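Local structure of modulator of the activity of Ets CG15085-PA (Drosophila melanogaster, 1SV0) at residues Asp71-Val74 with Arg75-Arg78; Leu9-Arg12 with Asp13-Arg16. The protein regulates the Ets-family repressor Yan by binding its SAM domain through a SAM domain of its own, probably causing Yan polymers to come apart. All coordinates share one frame; numbering follows the deposited sequence.

Contact 1 of 2, residues Asp71-Val74 with Arg75-Arg78; sequences DFRV and RLAR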
loop_
_atom_site.group_PDB
_atom_site.type_symbol
_atom_site.label_atom_id
_atom_site.label_comp_id
_atom_site.label_asym_id
_atom_site.label_seq_id
_atom_site.Cartn_x
_atom_site.Cartn_y
_atom_site.Cartn_z
ATOM N N ASP C 71 13.946 7.643 4.108
ATOM C CA ASP C 71 13.953 8.496 2.924
ATOM C C ASP C 71 12.550 8.912 2.488
ATOM O O ASP C 71 12.328 10.074 2.129
ATOM C CB ASP C 71 14.673 7.780 1.774
ATOM C CG ASP C 71 14.922 8.683 0.582
ATOM O OD1 ASP C 71 14.058 8.746 -0.324
ATOM O OD2 ASP C 71 15.987 9.337 0.553
ATOM N N PHE C 72 11.602 7.975 2.520
ATOM C CA PHE C 72 10.230 8.294 2.125
ATOM C C PHE C 72 9.613 9.327 3.073
ATOM O O PHE C 72 8.947 10.269 2.632
ATOM C CB PHE C 72 9.350 7.039 2.106
ATOM C CG PHE C 72 8.004 7.261 1.476
ATOM C CD1 PHE C 72 7.859 7.251 0.093
ATOM C CD2 PHE C 72 6.883 7.507 2.265
ATOM C CE1 PHE C 72 6.618 7.481 -0.499
ATOM C CE2 PHE C 72 5.631 7.737 1.681
ATOM C CZ PHE C 72 5.499 7.725 0.302
ATOM N N ARG C 73 9.834 9.146 4.371
ATOM C CA ARG C 73 9.318 10.064 5.385
ATOM C C ARG C 73 9.842 11.487 5.187
ATOM O O ARG C 73 9.100 12.459 5.343
ATOM C CB ARG C 73 9.701 9.566 6.786
ATOM C CG ARG C 73 8.556 8.940 7.552
ATOM C CD ARG C 73 7.850 7.895 6.727
ATOM N NE ARG C 73 6.619 7.437 7.363
ATOM C CZ ARG C 73 5.578 8.216 7.642
ATOM N NH1 ARG C 73 5.602 9.508 7.343
ATOM N NH2 ARG C 73 4.504 7.697 8.221
ATOM N N VAL C 74 11.127 11.602 4.857
ATOM C CA VAL C 74 11.740 12.902 4.627
ATOM C C VAL C 74 11.053 13.584 3.448
ATOM O O VAL C 74 10.702 14.764 3.521
ATOM C CB VAL C 74 13.242 12.765 4.304
ATOM C CG1 VAL C 74 13.818 14.126 3.929
ATOM C CG2 VAL C 74 13.980 12.180 5.501
ATOM N N ARG C 75 10.865 12.837 2.364
ATOM C CA ARG C 75 10.213 13.374 1.179
ATOM C C ARG C 75 8.784 13.803 1.501
ATOM O O ARG C 75 8.342 14.880 1.095
ATOM C CB ARG C 75 10.209 12.334 0.051
ATOM C CG ARG C 75 11.565 12.133 -0.615
ATOM C CD ARG C 75 11.541 10.957 -1.582
ATOM N NE ARG C 75 12.843 10.721 -2.200
ATOM C CZ ARG C 75 13.233 11.226 -3.368
ATOM N NH1 ARG C 75 12.424 12.009 -4.072
ATOM N NH2 ARG C 75 14.442 10.941 -3.837
ATOM N N LEU C 76 8.069 12.964 2.243
ATOM C CA LEU C 76 6.694 13.271 2.609
ATOM C C LEU C 76 6.638 14.503 3.519
ATOM O O LEU C 76 5.821 15.402 3.316
ATOM C CB LEU C 76 6.059 12.072 3.313
ATOM C CG LEU C 76 4.608 12.235 3.786
ATOM C CD1 LEU C 76 3.702 12.554 2.603
ATOM C CD2 LEU C 76 4.155 10.952 4.472
ATOM N N ALA C 77 7.517 14.543 4.511
ATOM C CA ALA C 77 7.556 15.664 5.446
ATOM C C ALA C 77 7.660 16.998 4.721
ATOM O O ALA C 77 6.796 17.858 4.883
ATOM C CB ALA C 77 8.722 15.502 6.420
ATOM N N ARG C 78 8.702 17.169 3.910
ATOM C CA ARG C 78 8.875 18.431 3.200
ATOM C C ARG C 78 7.688 18.733 2.293
ATOM O O ARG C 78 7.326 19.894 2.106
ATOM C CB ARG C 78 10.175 18.438 2.385
ATOM C CG ARG C 78 10.157 17.592 1.128
ATOM C CD ARG C 78 11.356 17.891 0.217
ATOM N NE ARG C 78 12.636 17.406 0.738
ATOM C CZ ARG C 78 13.373 18.025 1.659
ATOM N NH1 ARG C 78 12.972 19.176 2.183
ATOM N NH2 ARG C 78 14.521 17.489 2.055
#
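Asp71 and Arg75, one helical turn apart, meet through a salt bridge. Arg75 NE donates to Asp71 OD1 at 3.0 Å. The carboxylate oxygen lies at the edge of the guanidinium, nearly in its plane. The bond reaches OD1 on its syn side, 22° out of the carboxylate plane. Arg75 gets there with its chain extended from CG to NE, and its CG passes 3.5 Å from Asp71 O. Asp71 OD1 takes two bonds, from Arg75 NE and Trp22 NE1. Arg75 NH2 has a second acidic partner in Asp5. On the closely packed side Phe72 and Leu76 are buried: Phe72 meets Pro11, and Leu76 meets Arg12. At the border of this face Arg73 bends at chi2 (51°) and lies alongside Leu76, its NH1 3.5 Å from Leu76 CD2. The solvent side is looser. The exposed Val74 and Arg78 touch only lightly, with Val74 CG1 3.9 Å from Arg78 NH2. The main-chain bonds from Leu76 N to Phe72 O, Ala77 N to Arg73 O and Arg78 N to Val74 O continue the alpha-helical pattern. All of this lies on helix 65-80 of the SAM domain. Phe72 and Leu76 pack on helix 46-51, at Leu49 and Cys50, while Asp71 and Arg75 touch helix 16-30.

Contact 2 of 2, residues Leu9-Arg12 with Asp13-Arg16; sequences LDPR and DWTR
Pro11 lies against one face of the Trp14 indole in a CH-pi contact. Its CA sits 3.6 Å from the centroid of the five-membered ring, almost on the ring normal. Trp14 CG is anti to its own carbonyl carbon (chi1 -72°), which turns the ring back over the proline. Two turn bonds hold this approach. Trp14 N donates to Pro11 O at 3.1 Å, from well above the carbonyl plane. Asp13 N donates to Asp10 O at 2.8 Å. A water donates to both Arg12 O and Trp14 O, tying the two carbonyls together. Further out, Asp10 OD1 accepts from Arg12 N at 3.0 Å, forming an Asx turn. Arg12 also holds the same carboxylate side-on: NE donates to OD1, and NH2 donates to OD2 at 2.9 Å. This pairing probably balances the charge of Asp10, and so eases its closeness to Asp13, whose OD2 is 4.4 Å from Asp10 OD2. The indole NE1 donates to Pro8 O, which helps fix the ring. Thr15 then caps helix 16-30 at its N-terminus. Arg16 N, in that helix, bonds Asp30 of the neighbouring Yan chain. The turn as a whole precedes helix 16-30, with Pro11, Arg12 and Trp14 packed on helix 65-80.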
loop_
_atom_site.group_PDB
_atom_site.type_symbol
_atom_site.label_atom_id
_atom_site.label_comp_id
_atom_site.label_asym_id
_atom_site.label_seq_id
_atom_site.Cartn_x
_atom_site.Cartn_y
_atom_site.Cartn_z
ATOM N N LEU C 9 7.819 15.752 -6.712
ATOM C CA LEU C 9 8.220 16.286 -5.417
ATOM C C LEU C 9 7.341 15.791 -4.275
ATOM O O LEU C 9 7.831 15.562 -3.175
ATOM C CB LEU C 9 8.193 17.818 -5.459
ATOM C CG LEU C 9 9.104 18.423 -6.530
ATOM C CD1 LEU C 9 8.884 19.937 -6.633
ATOM C CD2 LEU C 9 10.549 18.094 -6.185
ATOM N N ASP C 10 6.044 15.629 -4.532
ATOM C CA ASP C 10 5.123 15.152 -3.498
ATOM C C ASP C 10 4.959 13.636 -3.646
ATOM O O ASP C 10 4.338 13.169 -4.594
ATOM C CB ASP C 10 3.757 15.828 -3.646
ATOM C CG ASP C 10 2.865 15.628 -2.427
ATOM O OD1 ASP C 10 2.984 14.583 -1.751
ATOM O OD2 ASP C 10 2.033 16.523 -2.149
ATOM N N PRO C 11 5.509 12.856 -2.702
ATOM C CA PRO C 11 5.445 11.384 -2.698
ATOM C C PRO C 11 4.015 10.834 -2.795
ATOM O O PRO C 11 3.798 9.692 -3.222
ATOM C CB PRO C 11 6.104 11.013 -1.374
ATOM C CG PRO C 11 7.049 12.139 -1.134
ATOM C CD PRO C 11 6.233 13.346 -1.516
ATOM N N ARG C 12 3.044 11.647 -2.386
ATOM C CA ARG C 12 1.646 11.239 -2.440
ATOM C C ARG C 12 1.137 11.205 -3.875
ATOM O O ARG C 12 0.092 10.627 -4.158
ATOM C CB ARG C 12 0.795 12.184 -1.584
ATOM C CG ARG C 12 1.101 12.073 -0.100
ATOM C CD ARG C 12 0.414 13.166 0.714
ATOM N NE ARG C 12 0.906 14.495 0.360
ATOM C CZ ARG C 12 0.592 15.609 1.017
ATOM N NH1 ARG C 12 -0.218 15.556 2.066
ATOM N NH2 ARG C 12 1.096 16.776 0.630
ATOM N N ASP C 13 1.877 11.820 -4.790
ATOM C CA ASP C 13 1.479 11.812 -6.189
ATOM C C ASP C 13 2.165 10.666 -6.936
ATOM O O ASP C 13 1.940 10.478 -8.127
ATOM C CB ASP C 13 1.843 13.135 -6.875
ATOM C CG ASP C 13 1.112 14.326 -6.282
ATOM O OD1 ASP C 13 0.018 14.132 -5.708
ATOM O OD2 ASP C 13 1.627 15.460 -6.411
ATOM N N TRP C 14 2.990 9.899 -6.235
ATOM C CA TRP C 14 3.716 8.797 -6.870
ATOM C C TRP C 14 2.847 7.624 -7.324
ATOM O O TRP C 14 2.011 7.122 -6.569
ATOM C CB TRP C 14 4.799 8.255 -5.924
ATOM C CG TRP C 14 5.993 9.150 -5.721
ATOM C CD1 TRP C 14 6.189 10.403 -6.242
ATOM C CD2 TRP C 14 7.157 8.858 -4.935
ATOM N NE1 TRP C 14 7.402 10.905 -5.827
ATOM C CE2 TRP C 14 8.016 9.979 -5.025
ATOM C CE3 TRP C 14 7.559 7.757 -4.161
ATOM C CZ2 TRP C 14 9.253 10.033 -4.369
ATOM C CZ3 TRP C 14 8.791 7.810 -3.506
ATOM C CH2 TRP C 14 9.623 8.941 -3.615
ATOM N N THR C 15 3.042 7.191 -8.562
ATOM C CA THR C 15 2.314 6.027 -9.070
ATOM C C THR C 15 3.194 4.840 -8.681
ATOM O O THR C 15 4.216 5.018 -8.021
ATOM C CB THR C 15 2.213 6.045 -10.592
ATOM O OG1 THR C 15 3.541 6.071 -11.135
ATOM C CG2 THR C 15 1.427 7.281 -11.071
ATOM N N ARG C 16 2.813 3.635 -9.084
ATOM C CA ARG C 16 3.631 2.474 -8.756
ATOM C C ARG C 16 4.947 2.613 -9.510
ATOM O O ARG C 16 6.017 2.307 -8.973
ATOM C CB ARG C 16 2.920 1.178 -9.163
ATOM C CG ARG C 16 3.705 -0.082 -8.828
ATOM C CD ARG C 16 2.821 -1.306 -8.960
ATOM N NE ARG C 16 2.531 -1.619 -10.348
ATOM C CZ ARG C 16 1.561 -2.434 -10.737
ATOM N NH1 ARG C 16 0.779 -3.019 -9.835
ATOM N NH2 ARG C 16 1.376 -2.666 -12.028
HETATM O O HOH W 1 0.011 7.828 -4.903
#

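How the contacts relate
Contact 2 comes first in the chain and contact 1 last, yet they pack together, with centres about 11 Å apart. The 9-16 turn lies against the helix that carries 71-78. Arg75 is the main bridge: its CB is 3.4 Å from Pro11 CG, and its CD is 3.4 Å from Trp14 CH2. Phe72 adds to the join, with CE1 3.7 Å from Pro11 CB. Pro11 therefore lies between the indole of contact 2 and the helix of contact 1. Trp22 links them again, meeting the Trp14 ring and bonding Asp71. Of the two, contact 2 reaches the Yan chain, through Thr15 and Arg16; contact 1 does not touch it.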